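Local coordinates for protein peptidoglycan glycosyltransferase (PDB 4MNR) that belongs to the penicillin-binding proteins, joining a domain of the PbpA dimerisation family to a larger domain of the beta-lactamase-like clan, at residues Leu38-Lys43 with Glu50-Ala55; Tyr65-Phe70 with Ala154-Val159; Glu278-Ser283 with Glu312-Pro317; Gly300-Asp305 with Gly316-Val321. All blocks are in the same frame, centred on the assembly; numbering follows the deposited sequence. Where two conformers were deposited one is given.

In the fold
The four contacts follow the chain in two neighbouring pairs. Contact 1 zips up the hairpin of strands 37-43 and 49-52, and contact 2, with its centre about 12 Å away, packs residues 65-70 of the same dimerisation domain on helix 156-165 of the transpeptidase domain. Tyr-53 bridges them through a probable hydrogen bond to Ser-66. Contacts 3 and 4 lie about 34 to 41 Å from that pair, centre to centre, but only about 7 Å from each other. They share Gly-316 and Pro-317 and tie together the loops that lead to helices 284-289 and 321-332. Contact 2 thus connects the two domains, whereas contacts 3 and 4 organise loops within the transpeptidase domain.

Contact 1. Residues Leu38-Lys43 with Glu50-Ala55; sequences LARSVK and EREYPA
Arg-40 pairs with Glu-52, and Val-42 with Glu-50, as hydrogen-bonded sites of an antiparallel beta hairpin; Ser-41 and Arg-51 form the non-hydrogen-bonded pair between them. The bond from Glu-52 N to Arg-40 O is short, 2.7 Å, and almost straight at 176°. On the face that carries Arg-40, Val-42 and Glu-52, the Arg-40 chain runs extended from CG and delivers NE to Glu-52 OE1 at 3.2 Å. This salt bridge lies in the guanidinium plane, yet the carboxylate is turned 56° from it. Pro-54 lies over one face of the same guanidinium, with CG 3.7 Å above its centre, and Val-42 CG2 rests on Glu-52 CD. On the other face, a bend at chi2 (62°) folds Arg-51 back over the backbone of Ala-39 and Arg-40, where NH1 donates to Ser-41 OG at 3.0 Å. Further out, Glu-76 fixes this side: it forms a salt bridge with Arg-51 NE and a hydrogen bond with Tyr-53 OH, while Gly-28 O takes a second bond from Arg-51 NH1. Toward the other neighbouring strand, Leu-38 and Ala-39 both face Ile-30 in a classic beta bulge. Past Glu-52, Ala-39 CB packs on Tyr-53 CE1, and a water accepts from Ala-55 N at 2.8 Å and donates to Leu-38 O at 2.7 Å.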
loop_
_atom_site.group_PDB
_atom_site.type_symbol
_atom_site.label_atom_id
_atom_site.label_comp_id
_atom_site.label_asym_id
_atom_site.label_seq_id
_atom_site.Cartn_x
_atom_site.Cartn_y
_atom_site.Cartn_z
ATOM N N LEU A 38 -8.314 -10.082 19.357
ATOM C CA LEU A 38 -8.564 -10.719 18.067
ATOM C C LEU A 38 -8.478 -12.237 18.167
ATOM O O LEU A 38 -9.092 -12.951 17.376
ATOM C CB LEU A 38 -7.552 -10.227 17.028
ATOM C CG LEU A 38 -7.499 -8.711 16.870
ATOM C CD1 LEU A 38 -6.407 -8.329 15.875
ATOM C CD2 LEU A 38 -8.854 -8.216 16.410
ATOM N N ALA A 39 -7.709 -12.732 19.134
ATOM C CA ALA A 39 -7.578 -14.175 19.334
ATOM C C ALA A 39 -7.193 -14.450 20.773
ATOM O O ALA A 39 -6.390 -13.733 21.352
ATOM C CB ALA A 39 -6.533 -14.763 18.398
ATOM N N ARG A 40 -7.775 -15.489 21.355
ATOM C CA ARG A 40 -7.429 -15.881 22.710
ATOM C C ARG A 40 -7.699 -17.369 22.836
ATOM O O ARG A 40 -8.368 -17.955 21.985
ATOM C CB ARG A 40 -8.259 -15.098 23.736
ATOM C CG ARG A 40 -9.759 -15.323 23.605
ATOM C CD ARG A 40 -10.525 -14.590 24.690
ATOM N NE ARG A 40 -11.952 -14.558 24.399
ATOM C CZ ARG A 40 -12.684 -13.450 24.398
ATOM N NH1 ARG A 40 -13.981 -13.509 24.118
ATOM N NH2 ARG A 40 -12.120 -12.285 24.687
ATOM N N SER A 41 -7.163 -17.985 23.884
ATOM C CA SER A 41 -7.448 -19.385 24.154
ATOM C C SER A 41 -8.237 -19.488 25.445
ATOM O O SER A 41 -7.945 -18.792 26.420
ATOM C CB SER A 41 -6.158 -20.196 24.247
ATOM O OG SER A 41 -5.529 -20.252 22.977
ATOM N N VAL A 42 -9.248 -20.345 25.437
ATOM C CA VAL A 42 -10.106 -20.535 26.599
ATOM C C VAL A 42 -10.049 -21.990 27.057
ATOM O O VAL A 42 -10.102 -22.909 26.235
ATOM C CB VAL A 42 -11.554 -20.124 26.278
ATOM C CG1 VAL A 42 -12.446 -20.290 27.499
ATOM C CG2 VAL A 42 -11.588 -18.683 25.774
ATOM N N LYS A 43 -9.916 -22.200 28.365
ATOM C CA LYS A 43 -9.818 -23.553 28.898
ATOM C C LYS A 43 -11.175 -24.241 28.845
ATOM O O LYS A 43 -12.178 -23.700 29.313
ATOM C CB LYS A 43 -9.276 -23.554 30.329
ATOM C CG LYS A 43 -8.473 -24.805 30.660
ATOM C CD LYS A 43 -8.739 -25.304 32.069
ATOM C CE LYS A 43 -8.195 -24.354 33.120
ATOM N NZ LYS A 43 -8.366 -24.917 34.492
ATOM N N GLU A 50 -8.963 -24.248 23.639
ATOM C CA GLU A 50 -9.448 -24.048 22.282
ATOM C C GLU A 50 -9.282 -22.582 21.906
ATOM O O GLU A 50 -9.450 -21.693 22.748
ATOM C CB GLU A 50 -10.918 -24.457 22.169
ATOM C CG GLU A 50 -11.275 -25.185 20.876
ATOM C CD GLU A 50 -11.385 -26.692 21.059
ATOM O OE1 GLU A 50 -10.356 -27.342 21.345
ATOM O OE2 GLU A 50 -12.506 -27.224 20.918
ATOM N N ARG A 51 -8.949 -22.335 20.646
ATOM C CA ARG A 51 -8.704 -20.981 20.161
ATOM C C ARG A 51 -10.027 -20.288 19.840
ATOM O O ARG A 51 -10.893 -20.866 19.188
ATOM C CB ARG A 51 -7.825 -21.039 18.911
ATOM C CG ARG A 51 -7.066 -19.777 18.604
ATOM C CD ARG A 51 -6.084 -19.429 19.714
ATOM N NE ARG A 51 -5.171 -18.361 19.313
ATOM C CZ ARG A 51 -4.497 -17.605 20.175
ATOM N NH1 ARG A 51 -4.651 -17.800 21.480
ATOM N NH2 ARG A 51 -3.678 -16.651 19.735
ATOM N N GLU A 52 -10.191 -19.062 20.321
ATOM C CA GLU A 52 -11.372 -18.266 20.012
ATOM C C GLU A 52 -10.974 -17.014 19.239
ATOM O O GLU A 52 -9.942 -16.407 19.533
ATOM C CB GLU A 52 -12.083 -17.834 21.291
ATOM C CG GLU A 52 -12.846 -18.920 22.002
ATOM C CD GLU A 52 -13.747 -18.358 23.089
ATOM O OE1 GLU A 52 -13.623 -17.148 23.389
ATOM O OE2 GLU A 52 -14.576 -19.121 23.635
ATOM N N TYR A 53 -11.806 -16.630 18.266
ATOM C CA TYR A 53 -11.601 -15.399 17.478
ATOM C C TYR A 53 -12.819 -14.487 17.632
ATOM O O TYR A 53 -13.760 -14.544 16.836
ATOM C CB TYR A 53 -11.339 -15.747 16.008
ATOM C CG TYR A 53 -10.070 -16.549 15.823
ATOM C CD1 TYR A 53 -8.853 -15.915 15.651
ATOM C CD2 TYR A 53 -10.087 -17.938 15.855
ATOM C CE1 TYR A 53 -7.681 -16.636 15.511
ATOM C CE2 TYR A 53 -8.920 -18.671 15.704
ATOM C CZ TYR A 53 -7.720 -18.009 15.529
ATOM O OH TYR A 53 -6.548 -18.721 15.389
ATOM N N PRO A 54 -12.821 -13.654 18.684
ATOM C CA PRO A 54 -14.085 -13.029 19.091
ATOM C C PRO A 54 -14.418 -11.707 18.405
ATOM O O PRO A 54 -15.418 -11.083 18.765
ATOM C CB PRO A 54 -13.878 -12.794 20.589
ATOM C CG PRO A 54 -12.412 -12.573 20.728
ATOM C CD PRO A 54 -11.738 -13.410 19.656
ATOM N N ALA A 55 -13.612 -11.278 17.443
ATOM C CA ALA A 55 -13.829 -9.968 16.832
ATOM C C ALA A 55 -14.372 -10.016 15.402
ATOM O O ALA A 55 -14.171 -9.074 14.633
ATOM C CB ALA A 55 -12.540 -9.128 16.883
HETATM O O HOH W 1 -11.329 -12.244 16.045
#

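Contact 2. Residues Tyr65-Phe70 with Ala154-Val159; sequences YSSPQF and ADFAAV
Tyr-65 and Phe-156 both set CG between the backbone N and the carbonyl carbon, with chi1 of 47° and 65°, and these torsions help bring the rings alongside each other, with planes 6° apart. They are slid past each other, with centroids separated by 5.1 Å, so they barely overlap. What sits over the face of Phe-156 is Tyr-65 CB, in a CH-pi contact 3.6 Å from the ring centroid. At the far end of the Phe-156 ring, Ser-67 CB comes within 3.5 Å of CE2. Phe-70 arrives from another direction: its CE2 meets Ala-157 CB at 3.6 Å, and Ala-157 CA lies over one face of its ring. In the turn that brings Phe-70 round, Ser-67 OG accepts from Gln-69 N, an ST turn, and from Phe-70 N, an ST motif. Ile-160, one turn along helix 156-165, is also touched by Tyr-65 and Phe-70. The first turn of this helix, part of the transpeptidase domain, is thereby joined to a loop and short strand of the dimerisation domain. No hydrogen bond crosses between 65-70 and 154-159, so the join rests on aromatic and aliphatic packing, and the serine hydroxyl serves its own turn.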
loop_
_atom_site.group_PDB
_atom_site.type_symbol
_atom_site.label_atom_id
_atom_site.label_comp_id
_atom_site.label_asym_id
_atom_site.label_seq_id
_atom_site.Cartn_x
_atom_site.Cartn_y
_atom_site.Cartn_z
ATOM N N TYR A 65 -4.849 -17.723 11.510
ATOM C CA TYR A 65 -5.469 -18.774 12.299
ATOM C C TYR A 65 -4.406 -19.706 12.822
ATOM O O TYR A 65 -3.304 -19.772 12.277
ATOM C CB TYR A 65 -6.489 -19.551 11.455
ATOM C CG TYR A 65 -5.983 -19.948 10.089
ATOM C CD1 TYR A 65 -6.267 -19.165 8.976
ATOM C CD2 TYR A 65 -5.213 -21.093 9.910
ATOM C CE1 TYR A 65 -5.811 -19.512 7.724
ATOM C CE2 TYR A 65 -4.741 -21.448 8.655
ATOM C CZ TYR A 65 -5.045 -20.645 7.567
ATOM O OH TYR A 65 -4.596 -20.969 6.310
ATOM N N SER A 66 -4.741 -20.417 13.894
ATOM C CA SER A 66 -3.891 -21.465 14.433
ATOM C C SER A 66 -4.759 -22.695 14.609
ATOM O O SER A 66 -5.774 -22.651 15.308
ATOM C CB SER A 66 -3.277 -21.046 15.770
ATOM O OG SER A 66 -2.544 -22.111 16.353
ATOM N N SER A 67 -4.369 -23.782 13.953
ATOM C CA SER A 67 -5.171 -24.992 13.952
ATOM C C SER A 67 -4.295 -26.231 13.860
ATOM O O SER A 67 -3.348 -26.262 13.073
ATOM C CB SER A 67 -6.142 -24.967 12.770
ATOM O OG SER A 67 -6.782 -26.224 12.602
ATOM N N PRO A 68 -4.620 -27.264 14.655
ATOM C CA PRO A 68 -3.877 -28.524 14.595
ATOM C C PRO A 68 -4.190 -29.284 13.308
ATOM O O PRO A 68 -3.481 -30.226 12.961
ATOM C CB PRO A 68 -4.402 -29.292 15.811
ATOM C CG PRO A 68 -5.779 -28.769 16.009
ATOM C CD PRO A 68 -5.711 -27.312 15.646
ATOM N N GLN A 69 -5.243 -28.867 12.610
ATOM C CA GLN A 69 -5.634 -29.490 11.353
ATOM C C GLN A 69 -5.083 -28.718 10.158
ATOM O O GLN A 69 -4.553 -29.309 9.220
ATOM C CB GLN A 69 -7.158 -29.555 11.243
ATOM C CG GLN A 69 -7.883 -29.730 12.568
ATOM C CD GLN A 69 -9.396 -29.716 12.410
ATOM O OE1 GLN A 69 -9.919 -29.905 11.308
ATOM N NE2 GLN A 69 -10.106 -29.489 13.512
ATOM N N PHE A 70 -5.214 -27.392 10.200
ATOM C CA PHE A 70 -4.914 -26.554 9.040
ATOM C C PHE A 70 -3.609 -25.773 9.156
ATOM O O PHE A 70 -3.219 -25.077 8.219
ATOM C CB PHE A 70 -6.067 -25.577 8.772
ATOM C CG PHE A 70 -7.371 -26.254 8.460
ATOM C CD1 PHE A 70 -7.684 -26.620 7.162
ATOM C CD2 PHE A 70 -8.281 -26.531 9.468
ATOM C CE1 PHE A 70 -8.883 -27.250 6.878
ATOM C CE2 PHE A 70 -9.479 -27.157 9.189
ATOM C CZ PHE A 70 -9.782 -27.515 7.891
ATOM N N ALA A 154 -13.049 -16.577 12.980
ATOM C CA ALA A 154 -13.467 -17.800 13.653
ATOM C C ALA A 154 -13.782 -18.910 12.656
ATOM O O ALA A 154 -13.631 -20.092 12.967
ATOM C CB ALA A 154 -14.678 -17.538 14.553
ATOM N N ASP A 155 -14.207 -18.521 11.457
ATOM C CA ASP A 155 -14.665 -19.483 10.458
ATOM C C ASP A 155 -13.603 -19.878 9.443
ATOM O O ASP A 155 -13.940 -20.287 8.333
ATOM C CB ASP A 155 -15.871 -18.916 9.717
ATOM C CG ASP A 155 -17.030 -18.626 10.635
ATOM O OD1 ASP A 155 -17.286 -19.444 11.545
ATOM O OD2 ASP A 155 -17.683 -17.578 10.453
ATOM N N PHE A 156 -12.332 -19.771 9.816
ATOM C CA PHE A 156 -11.234 -20.062 8.891
ATOM C C PHE A 156 -11.304 -21.457 8.265
ATOM O O PHE A 156 -10.987 -21.625 7.087
ATOM C CB PHE A 156 -9.875 -19.863 9.577
ATOM C CG PHE A 156 -9.623 -20.822 10.705
ATOM C CD1 PHE A 156 -10.050 -20.524 11.994
ATOM C CD2 PHE A 156 -8.961 -22.017 10.486
ATOM C CE1 PHE A 156 -9.826 -21.408 13.040
ATOM C CE2 PHE A 156 -8.736 -22.907 11.526
ATOM C CZ PHE A 156 -9.166 -22.601 12.806
ATOM N N ALA A 157 -11.738 -22.450 9.041
ATOM C CA ALA A 157 -11.798 -23.827 8.554
ATOM C C ALA A 157 -12.799 -23.970 7.410
ATOM O O ALA A 157 -12.493 -24.555 6.367
ATOM C CB ALA A 157 -12.136 -24.779 9.692
ATOM N N ALA A 158 -13.994 -23.431 7.610
ATOM C CA ALA A 158 -15.007 -23.428 6.561
ATOM C C ALA A 158 -14.556 -22.649 5.322
ATOM O O ALA A 158 -14.865 -23.038 4.197
ATOM C CB ALA A 158 -16.320 -22.880 7.092
ATOM N N VAL A 159 -13.825 -21.552 5.527
ATOM C CA VAL A 159 -13.324 -20.739 4.421
ATOM C C VAL A 159 -12.232 -21.467 3.644
ATOM O O VAL A 159 -12.160 -21.378 2.421
ATOM C CB VAL A 159 -12.793 -19.366 4.916
ATOM C CG1 VAL A 159 -12.214 -18.563 3.772
ATOM C CG2 VAL A 159 -13.909 -18.584 5.585
#

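Contact 3. Residues Glu278-Ser283 with Glu312-Pro317; sequences ESLMPS and ESPAGP
Leu-280 lies across the Pro-314 ring at about a right angle. Its CB meets Pro-314 CG at 3.9 Å and has Ala-315 O nearby; CG, beside the backbone N (chi1 -55°), carries the branch on toward the proline; and at the tip CD1 rests on Pro-314 CB, again at 3.9 Å. The next residue, Met-281, modelled as selenomethionine, turns from the opposite side of the chain. Bends at chi2 and chi3 curl it so that SE lies alongside Pro-317 and touches its CB at 3.8 Å, and the Met-281 side chain also touches Leu-257 and Ala-261 of helix 242-263. Between these two side chains the backbones come very close, Met-281 CA and Gly-316 CA being 4.3 Å apart. Leu-280 O receives a CA-H...O contact from Pro-317 CA at 3.3 Å. The Pro-282 ring continues the packing, with CD 3.5 Å from Gly-316 N and CB and CG against Pro-314 O, an oxygen that is also bonded by Arg-311 NH2. At the end of the run Ser-313 OG accepts a nearly straight bond from Ser-283 N (3.1 Å, 171°) and is hydrogen-bonded to Asp-286 OD2 as well, so backbone and carboxylate grip one hydroxyl. A water links Ser-283 OG to Glu-312 OE1. The two loops thus meet at the start of helix 284-289, where Ser-283 is a serine N-cap, its OG bonded to Asp-286 N, and Ser-313 of the other loop binds the N-cap residue's own backbone N.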
loop_
_atom_site.group_PDB
_atom_site.type_symbol
_atom_site.label_atom_id
_atom_site.label_comp_id
_atom_site.label_asym_id
_atom_site.label_seq_id
_atom_site.Cartn_x
_atom_site.Cartn_y
_atom_site.Cartn_z
ATOM N N GLU A 278 8.450 -9.097 -3.044
ATOM C CA GLU A 278 9.270 -7.971 -3.462
ATOM C C GLU A 278 8.528 -7.175 -4.540
ATOM O O GLU A 278 8.002 -7.768 -5.489
ATOM C CB GLU A 278 10.561 -8.545 -4.046
ATOM C CG GLU A 278 11.659 -7.561 -4.309
ATOM C CD GLU A 278 12.896 -8.252 -4.872
ATOM O OE1 GLU A 278 12.920 -9.500 -4.917
ATOM O OE2 GLU A 278 13.837 -7.553 -5.285
ATOM N N SER A 279 8.480 -5.848 -4.401
ATOM C CA SER A 279 7.946 -5.004 -5.475
ATOM C C SER A 279 9.004 -4.924 -6.567
ATOM O O SER A 279 10.200 -4.978 -6.280
ATOM C CB SER A 279 7.577 -3.613 -4.949
ATOM O OG SER A 279 6.487 -3.695 -4.045
ATOM N N LEU A 280 8.567 -4.833 -7.821
ATOM C CA LEU A 280 9.466 -5.088 -8.946
ATOM C C LEU A 280 9.576 -3.935 -9.933
ATOM O O LEU A 280 8.596 -3.242 -10.212
ATOM C CB LEU A 280 9.003 -6.333 -9.709
ATOM C CG LEU A 280 8.842 -7.598 -8.868
ATOM C CD1 LEU A 280 8.238 -8.726 -9.687
ATOM C CD2 LEU A 280 10.191 -7.978 -8.342
HETATM N N MSE A 281 10.792 -3.746 -10.448
HETATM C CA MSE A 281 11.071 -2.825 -11.556
HETATM C C MSE A 281 11.943 -3.544 -12.568
HETATM O O MSE A 281 12.776 -4.369 -12.202
HETATM C CB MSE A 281 11.825 -1.579 -11.073
HETATM C CG MSE A 281 10.953 -0.463 -10.581
HETATM SE SE MSE A 281 9.837 0.392 -11.938
HETATM C CE MSE A 281 11.067 1.549 -12.897
ATOM N N PRO A 282 11.775 -3.225 -13.855
ATOM C CA PRO A 282 12.674 -3.842 -14.834
ATOM C C PRO A 282 14.102 -3.355 -14.633
ATOM O O PRO A 282 14.318 -2.330 -13.980
ATOM C CB PRO A 282 12.153 -3.316 -16.176
ATOM C CG PRO A 282 10.760 -2.886 -15.916
ATOM C CD PRO A 282 10.724 -2.415 -14.486
ATOM N N SER A 283 15.063 -4.075 -15.201
ATOM C CA SER A 283 16.445 -3.626 -15.173
ATOM C C SER A 283 16.577 -2.399 -16.065
ATOM O O SER A 283 15.792 -2.213 -16.999
ATOM C CB SER A 283 17.381 -4.736 -15.663
ATOM O OG SER A 283 17.203 -4.992 -17.047
ATOM N N GLU A 312 15.211 -11.067 -19.212
ATOM C CA GLU A 312 15.976 -11.259 -17.979
ATOM C C GLU A 312 15.311 -10.676 -16.741
ATOM O O GLU A 312 15.447 -11.220 -15.647
ATOM C CB GLU A 312 17.371 -10.646 -18.127
ATOM C CG GLU A 312 18.139 -11.131 -19.346
ATOM C CD GLU A 312 19.484 -10.439 -19.504
ATOM O OE1 GLU A 312 19.675 -9.357 -18.905
ATOM O OE2 GLU A 312 20.351 -10.979 -20.226
ATOM N N SER A 313 14.590 -9.577 -16.906
ATOM C CA SER A 313 14.059 -8.865 -15.744
ATOM C C SER A 313 12.525 -8.823 -15.757
ATOM O O SER A 313 11.909 -9.058 -16.792
ATOM C CB SER A 313 14.663 -7.455 -15.683
ATOM O OG SER A 313 14.083 -6.593 -16.645
ATOM N N PRO A 314 11.899 -8.557 -14.597
ATOM C CA PRO A 314 10.434 -8.539 -14.586
ATOM C C PRO A 314 9.877 -7.293 -15.256
ATOM O O PRO A 314 10.631 -6.361 -15.531
ATOM C CB PRO A 314 10.096 -8.505 -13.087
ATOM C CG PRO A 314 11.270 -7.874 -12.457
ATOM C CD PRO A 314 12.456 -8.355 -13.246
ATOM N N ALA A 315 8.578 -7.303 -15.546
ATOM C CA ALA A 315 7.873 -6.089 -15.923
ATOM C C ALA A 315 7.695 -5.251 -14.668
ATOM O O ALA A 315 7.663 -5.779 -13.555
ATOM C CB ALA A 315 6.511 -6.431 -16.528
ATOM N N GLY A 316 7.565 -3.947 -14.826
ATOM C CA GLY A 316 7.304 -3.130 -13.659
ATOM C C GLY A 316 6.924 -1.740 -14.085
ATOM O O GLY A 316 7.064 -1.401 -15.258
ATOM N N PRO A 317 6.481 -0.920 -13.133
ATOM C CA PRO A 317 6.420 -1.281 -11.708
ATOM C C PRO A 317 5.277 -2.219 -11.323
ATOM O O PRO A 317 4.179 -2.141 -11.882
ATOM C CB PRO A 317 6.199 0.064 -11.027
ATOM C CG PRO A 317 5.477 0.894 -12.073
ATOM C CD PRO A 317 6.093 0.486 -13.370
HETATM O O HOH W 2 18.131 -7.538 -17.522
#

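Contact 4. Residues Gly300-Asp305 with Gly316-Val321; sequences GEPVGD and GPQATV
Pro-302 CB sits over one face of the cis peptide between Gly-316 and Pro-317, 3.5 Å from Gly-316 C and almost straight above it. The selenium of Met-281 lies over the opposite face, so this flat group is held between a proline ring and a selenomethionine. Beside it, Pro-302 CA makes a CA-H...O contact with Gly-316 O at 3.3 Å. The Pro-302 ring also presses on the next carbonyl: CB and CG each approach Pro-317 O to 3.5 Å. That oxygen is buried here and has no hydrogen-bonding partner in the model; across this contact it meets only carbons of the Pro-302 ring. Pro-317 itself directs CG at Gly-300 CA, 3.8 Å away. No direct hydrogen bond joins 300-305 to 316-321; a water does so instead, accepting from Gly-304 N and Gly-316 N, both at 2.9 Å. Gly-300, with a positive phi of 90°, is the C' residue of a Schellman motif that ends helix 291-298, in which Glu-301 N bonds to Trp-296 O and Gly-300 N to Ala-297 O. Just past this helix end, Gly-300 and Pro-302 pack against the cis Gly-316–Pro-317 unit. Glu-301 OE2 reaches Glu-405 N in strand 398-406 of the five-stranded sheet. Beyond the cis proline, Thr-320 OG1 caps Glu-323 N at the start of helix 321-332, whose first residue, Val-321, packs against strands 130-135 and 425-431 of the same sheet.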
loop_
_atom_site.group_PDB
_atom_site.type_symbol
_atom_site.label_atom_id
_atom_site.label_comp_id
_atom_site.label_asym_id
_atom_site.label_seq_id
_atom_site.Cartn_x
_atom_site.Cartn_y
_atom_site.Cartn_z
ATOM N N GLY A 300 3.630 4.484 -14.473
ATOM C CA GLY A 300 3.114 3.484 -13.558
ATOM C C GLY A 300 2.536 2.212 -14.161
ATOM O O GLY A 300 1.950 1.406 -13.432
ATOM N N GLU A 301 2.682 2.010 -15.474
ATOM C CA GLU A 301 2.138 0.812 -16.099
ATOM C C GLU A 301 3.242 -0.169 -16.492
ATOM O O GLU A 301 4.174 0.193 -17.212
ATOM C CB GLU A 301 1.305 1.171 -17.335
ATOM C CG GLU A 301 -0.016 1.874 -17.003
ATOM C CD GLU A 301 -1.038 0.956 -16.338
ATOM O OE1 GLU A 301 -0.801 -0.270 -16.239
ATOM O OE2 GLU A 301 -2.091 1.471 -15.919
ATOM N N PRO A 302 3.146 -1.413 -16.007
ATOM C CA PRO A 302 4.131 -2.448 -16.331
ATOM C C PRO A 302 3.820 -3.156 -17.643
ATOM O O PRO A 302 3.141 -4.186 -17.640
ATOM C CB PRO A 302 4.006 -3.418 -15.157
ATOM C CG PRO A 302 2.555 -3.291 -14.722
ATOM C CD PRO A 302 2.192 -1.841 -14.966
ATOM N N VAL A 303 4.317 -2.618 -18.752
ATOM C CA VAL A 303 3.963 -3.152 -20.064
ATOM C C VAL A 303 5.021 -4.080 -20.661
ATOM O O VAL A 303 4.858 -4.547 -21.784
ATOM C CB VAL A 303 3.651 -2.017 -21.070
ATOM C CG1 VAL A 303 2.587 -1.080 -20.517
ATOM C CG2 VAL A 303 4.918 -1.237 -21.408
ATOM N N GLY A 304 6.096 -4.346 -19.914
ATOM C CA GLY A 304 7.142 -5.246 -20.365
ATOM C C GLY A 304 6.593 -6.601 -20.746
ATOM O O GLY A 304 5.791 -7.180 -20.020
ATOM N N ASP A 305 7.006 -7.097 -21.909
ATOM C CA ASP A 305 6.461 -8.355 -22.418
ATOM C C ASP A 305 7.118 -9.576 -21.777
ATOM O O ASP A 305 8.197 -10.003 -22.188
ATOM C CB ASP A 305 6.594 -8.421 -23.939
ATOM C CG ASP A 305 6.075 -9.726 -24.514
ATOM O OD1 ASP A 305 5.294 -10.427 -23.828
ATOM O OD2 ASP A 305 6.450 -10.044 -25.662
ATOM N N GLY A 316 7.565 -3.947 -14.826
ATOM C CA GLY A 316 7.304 -3.130 -13.659
ATOM C C GLY A 316 6.924 -1.740 -14.085
ATOM O O GLY A 316 7.064 -1.401 -15.258
ATOM N N PRO A 317 6.481 -0.920 -13.133
ATOM C CA PRO A 317 6.420 -1.281 -11.708
ATOM C C PRO A 317 5.277 -2.219 -11.323
ATOM O O PRO A 317 4.179 -2.141 -11.882
ATOM C CB PRO A 317 6.199 0.064 -11.027
ATOM C CG PRO A 317 5.477 0.894 -12.073
ATOM C CD PRO A 317 6.093 0.486 -13.370
ATOM N N GLN A 318 5.559 -3.114 -10.382
ATOM C CA GLN A 318 4.517 -3.905 -9.733
ATOM C C GLN A 318 4.765 -3.733 -8.249
ATOM O O GLN A 318 5.893 -3.894 -7.781
ATOM C CB GLN A 318 4.644 -5.379 -10.080
ATOM C CG GLN A 318 4.609 -5.660 -11.565
ATOM C CD GLN A 318 4.704 -7.139 -11.857
ATOM O OE1 GLN A 318 5.632 -7.598 -12.526
ATOM N NE2 GLN A 318 3.745 -7.898 -11.355
ATOM N N ALA A 319 3.718 -3.425 -7.502
ATOM C CA ALA A 319 3.926 -3.082 -6.108
ATOM C C ALA A 319 2.860 -3.696 -5.229
ATOM O O ALA A 319 1.728 -3.908 -5.670
ATOM C CB ALA A 319 3.909 -1.570 -5.937
ATOM N N THR A 320 3.213 -3.924 -3.969
ATOM C CA THR A 320 2.183 -4.241 -2.982
ATOM C C THR A 320 1.507 -2.967 -2.506
ATOM O O THR A 320 2.036 -1.879 -2.683
ATOM C CB THR A 320 2.786 -4.959 -1.771
ATOM O OG1 THR A 320 3.807 -4.148 -1.182
ATOM C CG2 THR A 320 3.378 -6.276 -2.186
ATOM N N VAL A 321 0.340 -3.093 -1.879
ATOM C CA VAL A 321 -0.321 -1.914 -1.327
ATOM C C VAL A 321 0.540 -1.338 -0.197
ATOM O O VAL A 321 0.655 -0.120 -0.032
ATOM C CB VAL A 321 -1.744 -2.252 -0.853
ATOM C CG1 VAL A 321 -2.436 -1.006 -0.285
ATOM C CG2 VAL A 321 -2.533 -2.831 -2.025
HETATM O O HOH W 3 7.572 -3.163 -17.659
#